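Local structure of 2-Keto-3-deoxy-(6-phospho-)gluconate aldolase (Thermoproteus tenax, 2R94) at residues Phe126-Pro131 / Lys153-Ser158; Ala5-Thr10 / Glu19-His24; Val94-Pro99 / Lys112-Leu117. The protein belongs to the dihydrodipicolinate synthetase family of aldolases, whose chain folds as a closed parallel beta/alpha barrel. One frame throughout, in Å; residues are numbered along the deposited sequence.

Contact 1. Residues Phe126-Pro131 / Lys153-Ser158; sequences FLYNYP and KDTNES. With PYR (pyruvic acid), chain E.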
loop_
_atom_site.group_PDB
_atom_site.type_symbol
_atom_site.label_atom_id
_atom_site.label_comp_id
_atom_site.label_asym_id
_atom_site.label_seq_id
_atom_site.Cartn_x
_atom_site.Cartn_y
_atom_site.Cartn_z
ATOM N N PHE A 126 18.981 0.163 -20.301
ATOM C CA PHE A 126 17.554 -0.013 -20.026
ATOM C C PHE A 126 17.282 0.258 -18.572
ATOM O O PHE A 126 18.078 -0.128 -17.713
ATOM C CB PHE A 126 17.162 -1.463 -20.195
ATOM C CG PHE A 126 16.980 -1.904 -21.601
ATOM C CD1 PHE A 126 17.849 -1.520 -22.585
ATOM C CD2 PHE A 126 15.926 -2.743 -21.934
ATOM C CE1 PHE A 126 17.665 -1.954 -23.885
ATOM C CE2 PHE A 126 15.742 -3.197 -23.230
ATOM C CZ PHE A 126 16.616 -2.819 -24.206
ATOM N N LEU A 127 16.145 0.889 -18.295
ATOM C CA LEU A 127 15.666 1.012 -16.956
ATOM C C LEU A 127 14.964 -0.300 -16.688
ATOM O O LEU A 127 14.224 -0.750 -17.535
ATOM C CB LEU A 127 14.677 2.170 -16.863
ATOM C CG LEU A 127 13.762 2.064 -15.663
ATOM C CD1 LEU A 127 14.514 2.102 -14.331
ATOM C CD2 LEU A 127 12.640 3.120 -15.727
ATOM N N TYR A 128 15.255 -0.960 -15.554
ATOM C CA TYR A 128 14.521 -2.189 -15.192
ATOM C C TYR A 128 13.685 -1.787 -14.010
ATOM O O TYR A 128 14.173 -1.686 -12.908
ATOM C CB TYR A 128 15.469 -3.356 -14.868
ATOM C CG TYR A 128 14.852 -4.591 -14.207
ATOM C CD1 TYR A 128 13.443 -4.794 -14.147
ATOM C CD2 TYR A 128 15.691 -5.598 -13.679
ATOM C CE1 TYR A 128 12.896 -5.957 -13.540
ATOM C CE2 TYR A 128 15.199 -6.735 -13.095
ATOM C CZ TYR A 128 13.797 -6.927 -13.008
ATOM O OH TYR A 128 13.344 -8.077 -12.384
ATOM N N ASN A 129 12.434 -1.442 -14.276
ATOM C CA ASN A 129 11.571 -0.904 -13.254
ATOM C C ASN A 129 10.788 -2.054 -12.613
ATOM O O ASN A 129 10.204 -2.886 -13.306
ATOM C CB ASN A 129 10.670 0.179 -13.836
ATOM C CG ASN A 129 9.872 0.878 -12.798
ATOM O OD1 ASN A 129 8.635 0.831 -12.834
ATOM N ND2 ASN A 129 10.528 1.571 -11.894
ATOM N N TYR A 130 10.791 -2.103 -11.283
ATOM C CA TYR A 130 10.132 -3.211 -10.626
ATOM C C TYR A 130 9.676 -2.803 -9.239
ATOM O O TYR A 130 10.277 -3.228 -8.274
ATOM C CB TYR A 130 11.087 -4.373 -10.476
ATOM C CG TYR A 130 10.439 -5.647 -9.999
ATOM C CD1 TYR A 130 9.100 -5.682 -9.570
ATOM C CD2 TYR A 130 11.151 -6.812 -9.997
ATOM C CE1 TYR A 130 8.505 -6.896 -9.139
ATOM C CE2 TYR A 130 10.591 -8.002 -9.580
ATOM C CZ TYR A 130 9.286 -8.037 -9.142
ATOM O OH TYR A 130 8.800 -9.265 -8.772
ATOM N N PRO A 131 8.626 -1.969 -9.143
ATOM C CA PRO A 131 8.313 -1.265 -7.898
ATOM C C PRO A 131 8.077 -2.145 -6.694
ATOM O O PRO A 131 8.470 -1.753 -5.584
ATOM C CB PRO A 131 7.079 -0.448 -8.249
ATOM C CG PRO A 131 7.154 -0.304 -9.773
ATOM C CD PRO A 131 7.713 -1.606 -10.241
ATOM N N LYS A 153 12.352 -2.322 -19.047
ATOM C CA LYS A 153 11.603 -3.487 -18.636
ATOM C C LYS A 153 10.834 -3.027 -17.453
ATOM O O LYS A 153 11.439 -2.556 -16.495
ATOM C CB LYS A 153 12.510 -4.602 -18.188
ATOM C CG LYS A 153 11.732 -5.737 -17.597
ATOM C CD LYS A 153 12.645 -6.867 -17.173
ATOM C CE LYS A 153 11.916 -7.789 -16.240
ATOM N NZ LYS A 153 12.761 -8.978 -15.843
ATOM N N ASP A 154 9.498 -3.103 -17.531
ATOM C CA ASP A 154 8.611 -2.650 -16.441
ATOM C C ASP A 154 7.931 -3.869 -15.894
ATOM O O ASP A 154 7.090 -4.491 -16.551
ATOM C CB ASP A 154 7.617 -1.647 -16.982
ATOM C CG ASP A 154 6.839 -0.968 -15.925
ATOM O OD1 ASP A 154 7.303 -0.849 -14.759
ATOM O OD2 ASP A 154 5.744 -0.473 -16.265
ATOM N N THR A 155 8.352 -4.284 -14.713
ATOM C CA THR A 155 7.711 -5.432 -14.088
ATOM C C THR A 155 6.618 -4.885 -13.239
ATOM O O THR A 155 6.816 -4.485 -12.089
ATOM C CB THR A 155 8.667 -6.301 -13.285
ATOM O OG1 THR A 155 9.531 -6.998 -14.213
ATOM C CG2 THR A 155 7.842 -7.355 -12.495
ATOM N N ASN A 156 5.439 -4.825 -13.836
ATOM C CA ASN A 156 4.367 -3.986 -13.320
ATOM C C ASN A 156 3.038 -4.592 -13.756
ATOM O O ASN A 156 2.927 -5.079 -14.898
ATOM C CB ASN A 156 4.478 -2.591 -13.888
ATOM C CG ASN A 156 3.880 -1.588 -12.994
ATOM O OD1 ASN A 156 2.762 -1.778 -12.541
ATOM N ND2 ASN A 156 4.623 -0.520 -12.676
ATOM N N GLU A 157 2.057 -4.592 -12.843
ATOM C CA GLU A 157 0.760 -5.194 -13.154
ATOM C C GLU A 157 -0.078 -4.147 -13.909
ATOM O O GLU A 157 -1.055 -4.461 -14.594
ATOM C CB GLU A 157 0.081 -5.761 -11.897
ATOM C CG GLU A 157 0.624 -7.183 -11.451
ATOM C CD GLU A 157 0.066 -8.422 -12.295
ATOM O OE1 GLU A 157 0.160 -8.448 -13.571
ATOM O OE2 GLU A 157 -0.467 -9.384 -11.659
ATOM N N SER A 158 0.379 -2.915 -13.835
ATOM C CA SER A 158 -0.233 -1.853 -14.552
ATOM C C SER A 158 0.308 -1.732 -15.996
ATOM O O SER A 158 1.299 -1.017 -16.266
ATOM C CB SER A 158 -0.060 -0.558 -13.787
ATOM O OG SER A 158 -0.616 0.550 -14.503
HETATM C C PYR E . 13.365 -10.709 -14.196
HETATM O O PYR E . 13.136 -11.787 -13.606
HETATM O OXT PYR E . 14.530 -10.223 -14.230
HETATM C CA PYR E . 12.324 -10.088 -14.793
HETATM C CB PYR E . 10.943 -10.685 -14.754
#

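Contact 2. Residues Ala5-Thr10 / Glu19-His24; sequences APVITT and ELFANH. With PYR (pyruvic acid), chain E.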
loop_
_atom_site.group_PDB
_atom_site.type_symbol
_atom_site.label_atom_id
_atom_site.label_comp_id
_atom_site.label_asym_id
_atom_site.label_seq_id
_atom_site.Cartn_x
_atom_site.Cartn_y
_atom_site.Cartn_z
ATOM N N ALA A 5 14.011 -13.870 -22.112
ATOM C CA ALA A 5 14.013 -14.723 -20.943
ATOM C C ALA A 5 14.879 -14.100 -19.888
ATOM O O ALA A 5 16.050 -13.926 -20.114
ATOM C CB ALA A 5 14.527 -16.074 -21.254
ATOM N N PRO A 6 14.310 -13.807 -18.702
ATOM C CA PRO A 6 15.162 -13.397 -17.597
ATOM C C PRO A 6 15.611 -14.722 -17.039
ATOM O O PRO A 6 14.886 -15.347 -16.275
ATOM C CB PRO A 6 14.193 -12.726 -16.657
ATOM C CG PRO A 6 12.891 -13.518 -16.877
ATOM C CD PRO A 6 12.884 -13.897 -18.315
ATOM N N VAL A 7 16.777 -15.179 -17.489
ATOM C CA VAL A 7 17.194 -16.575 -17.358
ATOM C C VAL A 7 17.608 -16.857 -15.939
ATOM O O VAL A 7 18.057 -15.928 -15.198
ATOM C CB VAL A 7 18.345 -16.869 -18.390
ATOM C CG1 VAL A 7 19.585 -16.041 -18.059
ATOM C CG2 VAL A 7 18.629 -18.358 -18.486
ATOM N N ILE A 8 17.405 -18.093 -15.506
ATOM C CA ILE A 8 17.754 -18.464 -14.142
ATOM C C ILE A 8 19.281 -18.592 -14.070
ATOM O O ILE A 8 19.935 -18.911 -15.068
ATOM C CB ILE A 8 17.176 -19.864 -13.718
ATOM C CG1 ILE A 8 17.411 -20.883 -14.802
ATOM C CG2 ILE A 8 15.634 -19.897 -13.535
ATOM C CD1 ILE A 8 16.861 -22.235 -14.421
ATOM N N THR A 9 19.832 -18.399 -12.870
ATOM C CA THR A 9 21.204 -18.641 -12.613
ATOM C C THR A 9 21.314 -20.038 -11.983
ATOM O O THR A 9 20.749 -20.307 -10.912
ATOM C CB THR A 9 21.706 -17.618 -11.638
ATOM O OG1 THR A 9 21.412 -16.303 -12.158
ATOM C CG2 THR A 9 23.182 -17.814 -11.465
ATOM N N THR A 10 22.049 -20.926 -12.634
ATOM C CA THR A 10 21.992 -22.304 -12.241
ATOM C C THR A 10 23.181 -22.684 -11.351
ATOM O O THR A 10 24.285 -22.891 -11.833
ATOM C CB THR A 10 22.000 -23.176 -13.473
ATOM O OG1 THR A 10 23.166 -22.854 -14.260
ATOM C CG2 THR A 10 20.800 -22.895 -14.319
ATOM N N GLU A 19 26.982 -24.101 -18.509
ATOM C CA GLU A 19 26.764 -25.421 -19.035
ATOM C C GLU A 19 25.524 -26.156 -18.637
ATOM O O GLU A 19 24.918 -26.772 -19.481
ATOM C CB GLU A 19 27.965 -26.325 -18.783
ATOM C CG GLU A 19 29.163 -26.119 -19.790
ATOM C CD GLU A 19 28.914 -26.545 -21.260
ATOM O OE1 GLU A 19 28.533 -27.703 -21.492
ATOM O OE2 GLU A 19 29.138 -25.722 -22.185
ATOM N N LEU A 20 25.180 -26.149 -17.360
ATOM C CA LEU A 20 23.759 -26.241 -16.956
ATOM C C LEU A 20 23.176 -24.999 -17.586
ATOM O O LEU A 20 22.258 -25.092 -18.393
ATOM C CB LEU A 20 23.511 -26.233 -15.440
ATOM C CG LEU A 20 23.710 -27.550 -14.736
ATOM C CD1 LEU A 20 23.167 -27.518 -13.310
ATOM C CD2 LEU A 20 23.117 -28.702 -15.479
ATOM N N PHE A 21 23.788 -23.862 -17.277
ATOM C CA PHE A 21 23.362 -22.599 -17.795
ATOM C C PHE A 21 23.304 -22.574 -19.317
ATOM O O PHE A 21 22.240 -22.347 -19.914
ATOM C CB PHE A 21 24.278 -21.525 -17.284
ATOM C CG PHE A 21 23.788 -20.140 -17.573
ATOM C CD1 PHE A 21 22.783 -19.568 -16.791
ATOM C CD2 PHE A 21 24.327 -19.399 -18.633
ATOM C CE1 PHE A 21 22.341 -18.281 -17.033
ATOM C CE2 PHE A 21 23.876 -18.103 -18.901
ATOM C CZ PHE A 21 22.885 -17.539 -18.089
ATOM N N ALA A 22 24.437 -22.849 -19.960
ATOM C CA ALA A 22 24.514 -22.835 -21.401
ATOM C C ALA A 22 23.591 -23.848 -22.082
ATOM O O ALA A 22 22.961 -23.509 -23.066
ATOM C CB ALA A 22 25.958 -23.055 -21.839
ATOM N N ASN A 23 23.518 -25.085 -21.608
ATOM C CA ASN A 23 22.536 -26.016 -22.142
ATOM C C ASN A 23 21.125 -25.414 -22.036
ATOM O O ASN A 23 20.295 -25.591 -22.923
ATOM C CB ASN A 23 22.600 -27.377 -21.423
ATOM C CG ASN A 23 21.418 -28.326 -21.807
ATOM O OD1 ASN A 23 21.292 -28.734 -22.952
ATOM N ND2 ASN A 23 20.565 -28.675 -20.831
ATOM N N HIS A 24 20.857 -24.714 -20.941
ATOM C CA HIS A 24 19.528 -24.149 -20.701
ATOM C C HIS A 24 19.295 -23.019 -21.653
ATOM O O HIS A 24 18.287 -22.986 -22.336
ATOM C CB HIS A 24 19.400 -23.670 -19.265
ATOM C CG HIS A 24 18.094 -22.977 -18.968
ATOM N ND1 HIS A 24 16.867 -23.547 -19.232
ATOM C CD2 HIS A 24 17.837 -21.773 -18.392
ATOM C CE1 HIS A 24 15.911 -22.708 -18.865
ATOM N NE2 HIS A 24 16.474 -21.627 -18.351
HETATM C C PYR E . 13.365 -10.709 -14.196
HETATM O O PYR E . 13.136 -11.787 -13.606
HETATM O OXT PYR E . 14.530 -10.223 -14.230
HETATM C CA PYR E . 12.324 -10.088 -14.793
HETATM C CB PYR E . 10.943 -10.685 -14.754
#

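Contact 3. Residues Val94-Pro99 / Lys112-Leu117; sequences VASLPP and KYFRDL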
loop_
_atom_site.group_PDB
_atom_site.type_symbol
_atom_site.label_atom_id
_atom_site.label_comp_id
_atom_site.label_asym_id
_atom_site.label_seq_id
_atom_site.Cartn_x
_atom_site.Cartn_y
_atom_site.Cartn_z
ATOM N N VAL A 94 22.718 -3.101 -21.476
ATOM C CA VAL A 94 22.753 -3.364 -20.041
ATOM C C VAL A 94 21.457 -2.806 -19.447
ATOM O O VAL A 94 20.838 -1.893 -20.023
ATOM C CB VAL A 94 24.007 -2.703 -19.333
ATOM C CG1 VAL A 94 25.255 -3.378 -19.811
ATOM C CG2 VAL A 94 24.092 -1.230 -19.640
ATOM N N ALA A 95 21.019 -3.350 -18.315
ATOM C CA ALA A 95 19.797 -2.872 -17.705
ATOM C C ALA A 95 20.137 -2.700 -16.287
ATOM O O ALA A 95 21.033 -3.377 -15.795
ATOM C CB ALA A 95 18.730 -3.930 -17.791
ATOM N N SER A 96 19.360 -1.912 -15.575
ATOM C CA SER A 96 19.566 -1.837 -14.135
ATOM C C SER A 96 18.257 -1.531 -13.419
ATOM O O SER A 96 17.534 -0.638 -13.834
ATOM C CB SER A 96 20.571 -0.715 -13.776
ATOM O OG SER A 96 20.825 -0.746 -12.356
ATOM N N LEU A 97 18.020 -2.235 -12.328
ATOM C CA LEU A 97 17.108 -1.812 -11.327
ATOM C C LEU A 97 17.562 -0.441 -10.875
ATOM O O LEU A 97 18.728 -0.114 -10.983
ATOM C CB LEU A 97 17.192 -2.760 -10.126
ATOM C CG LEU A 97 16.701 -4.178 -10.462
ATOM C CD1 LEU A 97 17.215 -5.138 -9.375
ATOM C CD2 LEU A 97 15.195 -4.060 -10.427
ATOM N N PRO A 98 16.616 0.374 -10.411
ATOM C CA PRO A 98 16.975 1.553 -9.659
ATOM C C PRO A 98 17.619 1.049 -8.369
ATOM O O PRO A 98 17.400 -0.105 -7.980
ATOM C CB PRO A 98 15.632 2.193 -9.299
ATOM C CG PRO A 98 14.606 1.542 -10.192
ATOM C CD PRO A 98 15.162 0.178 -10.553
ATOM N N PRO A 99 18.397 1.913 -7.699
ATOM C CA PRO A 99 18.900 1.583 -6.383
ATOM C C PRO A 99 17.743 1.047 -5.565
ATOM O O PRO A 99 16.690 1.693 -5.486
ATOM C CB PRO A 99 19.389 2.950 -5.847
ATOM C CG PRO A 99 19.899 3.608 -7.200
ATOM C CD PRO A 99 18.828 3.245 -8.171
ATOM N N LYS A 112 21.657 10.292 -10.671
ATOM C CA LYS A 112 23.097 10.177 -10.844
ATOM C C LYS A 112 23.437 8.716 -11.119
ATOM O O LYS A 112 24.245 8.366 -11.998
ATOM C CB LYS A 112 23.826 10.700 -9.613
ATOM C CG LYS A 112 25.359 10.542 -9.720
ATOM C CD LYS A 112 26.081 11.457 -8.781
ATOM C CE LYS A 112 27.600 11.209 -8.858
ATOM N NZ LYS A 112 28.193 11.086 -10.257
ATOM N N TYR A 113 22.785 7.838 -10.397
ATOM C CA TYR A 113 23.033 6.430 -10.673
ATOM C C TYR A 113 22.884 6.116 -12.154
ATOM O O TYR A 113 23.804 5.610 -12.776
ATOM C CB TYR A 113 22.148 5.536 -9.805
ATOM C CG TYR A 113 22.343 4.027 -10.096
ATOM C CD1 TYR A 113 23.453 3.327 -9.576
ATOM C CD2 TYR A 113 21.449 3.343 -10.896
ATOM C CE1 TYR A 113 23.649 1.960 -9.832
ATOM C CE2 TYR A 113 21.632 1.955 -11.188
ATOM C CZ TYR A 113 22.734 1.280 -10.644
ATOM O OH TYR A 113 22.928 -0.061 -10.932
ATOM N N PHE A 114 21.726 6.408 -12.735
ATOM C CA PHE A 114 21.474 5.971 -14.111
ATOM C C PHE A 114 22.347 6.778 -15.043
ATOM O O PHE A 114 22.834 6.254 -16.035
ATOM C CB PHE A 114 19.980 6.073 -14.482
ATOM C CG PHE A 114 19.139 4.913 -13.946
ATOM C CD1 PHE A 114 19.161 3.669 -14.560
ATOM C CD2 PHE A 114 18.392 5.051 -12.807
ATOM C CE1 PHE A 114 18.432 2.629 -14.040
ATOM C CE2 PHE A 114 17.667 4.019 -12.326
ATOM C CZ PHE A 114 17.686 2.819 -12.938
ATOM N N ARG A 115 22.565 8.054 -14.724
ATOM C CA ARG A 115 23.405 8.832 -15.594
ATOM C C ARG A 115 24.887 8.370 -15.601
ATOM O O ARG A 115 25.544 8.353 -16.650
ATOM C CB ARG A 115 23.254 10.314 -15.292
ATOM C CG ARG A 115 21.951 10.891 -15.875
ATOM C CD ARG A 115 21.677 12.231 -15.226
ATOM N NE ARG A 115 20.391 12.793 -15.621
ATOM C CZ ARG A 115 19.819 13.825 -15.005
ATOM N NH1 ARG A 115 20.425 14.402 -13.975
ATOM N NH2 ARG A 115 18.649 14.293 -15.409
ATOM N N ASP A 116 25.409 7.944 -14.460
ATOM C CA ASP A 116 26.731 7.379 -14.476
ATOM C C ASP A 116 26.724 6.115 -15.329
ATOM O O ASP A 116 27.698 5.770 -15.971
ATOM C CB ASP A 116 27.194 7.078 -13.066
ATOM C CG ASP A 116 27.642 8.329 -12.321
ATOM O OD1 ASP A 116 27.604 9.411 -12.935
ATOM O OD2 ASP A 116 28.017 8.232 -11.122
ATOM N N LEU A 117 25.617 5.394 -15.312
ATOM C CA LEU A 117 25.579 4.138 -16.038
ATOM C C LEU A 117 25.627 4.487 -17.509
ATOM O O LEU A 117 26.397 3.905 -18.253
ATOM C CB LEU A 117 24.310 3.370 -15.677
ATOM C CG LEU A 117 24.430 1.877 -15.344
ATOM C CD1 LEU A 117 25.609 1.593 -14.356
ATOM C CD2 LEU A 117 23.092 1.352 -14.780
#

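Contact 1. Residues Phe126-Pro131 / Lys153-Ser158
Tyr128 and Lys153 run side by side off neighbouring parallel strands because both carry CG opposite the backbone N (chi1 168° and 173°), and the lysine stays extended to its tip. Its CD lies over one face of the Tyr128 ring, a CH-pi contact 4.1 Å from the centroid. Beside the phenol end of the ring, Lys153 NZ is covalently joined to CA of the pyruvic acid at 1.6 Å, the lysine linkage that marks a class I aldolase; Tyr128 OH, itself hydrogen-bonded to Thr41, lies 3.1 Å from the ligand's OXT. Thr155 turns two branches to two tyrosines: OG1, buried here without a polar partner in the model, sits at the edge of the Tyr128 ring, 3.6 Å from CE1, while CG2 covers a face of Tyr130 at 3.6 Å from its centroid. Backbone bonds fix this register, Lys153 N to Leu127 O, Asn129 N to Lys153 O (2.7 Å) and Thr155 N to Asn129 O (2.7 Å). On the other face of the sheet, Asp154 OD2 is held by Thr162 and His161. Strand 125-129 lies between strand 93-96, bonded to it through Val94 and Ser96, and strand 149-154, while helix 159-168 covers the face carrying Asn129 and Asp154.

Contact 2. Residues Ala5-Thr10 / Glu19-His24
Val7 and Ile8 meet the rings of Phe21 and His24 where the chain leaves the first barrel strand and returns as the first helix. Val7 divides its methyls between the two aromatics: CG1 comes to 3.6 Å from Phe21 CZ, and CG2 to 3.5 Å from His24 CD2. The split follows from chi1 of 64°, which wedges CG1 between the backbone N and carbonyl carbon and swings CG2 to the far side from N. Ile8 adds its CG1, 3.7 Å from His24 CD2, while its carbonyl O lies at the rim of the Phe21 ring, near the ring plane and 3.2 Å from CE1. Farther along, Thr10 OG1 packs against the start of the helix, 3.6 Å from Leu20 CB; it is also close to Phe21 N, but the angle is too poor for a bond, and its hydrogen-bonding partner is Asp17 O.

A second shell sets these groups in place. Both His24 nitrogens are engaged, ND1 with Tyr253 OH and NE2 with Asn199 OD1, which fixes the rotation of the imidazole. Asn199 also receives Ile8 N and, through ND2, binds Pro6 O, so one amide ties the histidine to the backbone of Pro6 and Ile8. On the inner side, Pro6 CB lies 3.3 Å from C of the pyruvic acid, making Pro6 part of the ligand's surroundings. Around the contact, Ala5 and Val7 make backbone hydrogen bonds with strand 35-38, helix 50-63 packs on Phe21 through Leu56, Ala59 and Ala60, and helix 239-251 covers Ile8 and His24.

Contact 3. Residues Val94-Pro99 / Lys112-Leu117
Tyr113 and Phe114 present their rings differently to the strand end that carries Ser96, within the right-handed beta-alpha-beta unit of the barrel formed by strand 93-96, helix 107-120 and strand 125-129. The short strand and helix segments run almost antiparallel, 171° between their directions, with axes 10.3 Å apart, so the span between them is filled by side chains.

Tyr113 reaches inward with its rim to the strand: Ser96 OG lies in the plane of the ring at its edge, and one face is covered by Pro99, whose CG stands 4.2 Å from the centroid in a CH-pi contact. The edge of Tyr113, at CD2, points onto the centre of one face of Phe114, whose own CD2 lies in the plane of the Tyr113 ring. Phe114 turns its edge to the backbone, with Ser96 O in the ring plane 3.4 Å from CE1, and its CZ touches Pro98 CA at 3.6 Å. One turn on from Tyr113, Leu117 CD2 is 3.4 Å from Ser96 CB, tighter than usual van der Waals contact.

Helix 76-88 lies beside Tyr113 and Leu117, Leu127 of the next strand meets Phe114, and Tyr263 of a neighbouring subunit packs on Tyr113 and makes a cation-pi contact with Lys112. Two hydrogen bonds run in sequence: Tyr113 OH donates to Ser96 OG at 2.6 Å, and Ser96 OG in turn donates to Leu97 O at 2.6 Å, in the carbonyl plane on a lone pair.

From the N terminus, contact 2 comes first, closing the loop with its small hairpin between strand 2-6 and helix 20-29. Contact 3 follows in the fourth strand, closing the loop from strand 93-96 to helix 107-120, and contact 1 then bridges the fifth and sixth strands across the helical connection between them. The three lie in series, none nested or crossed. Contacts 3 and 1 meet directly, with Tyr128 N 2.9 Å from Ser96 O. Contact 2 lies on the opposite side of the chain's centre from contact 1, yet the two touch, Lys153 NZ lying 4.1 Å from Pro6 CB, and the pyruvic acid is approached from both, covalently by Lys153 and by packing from Pro6.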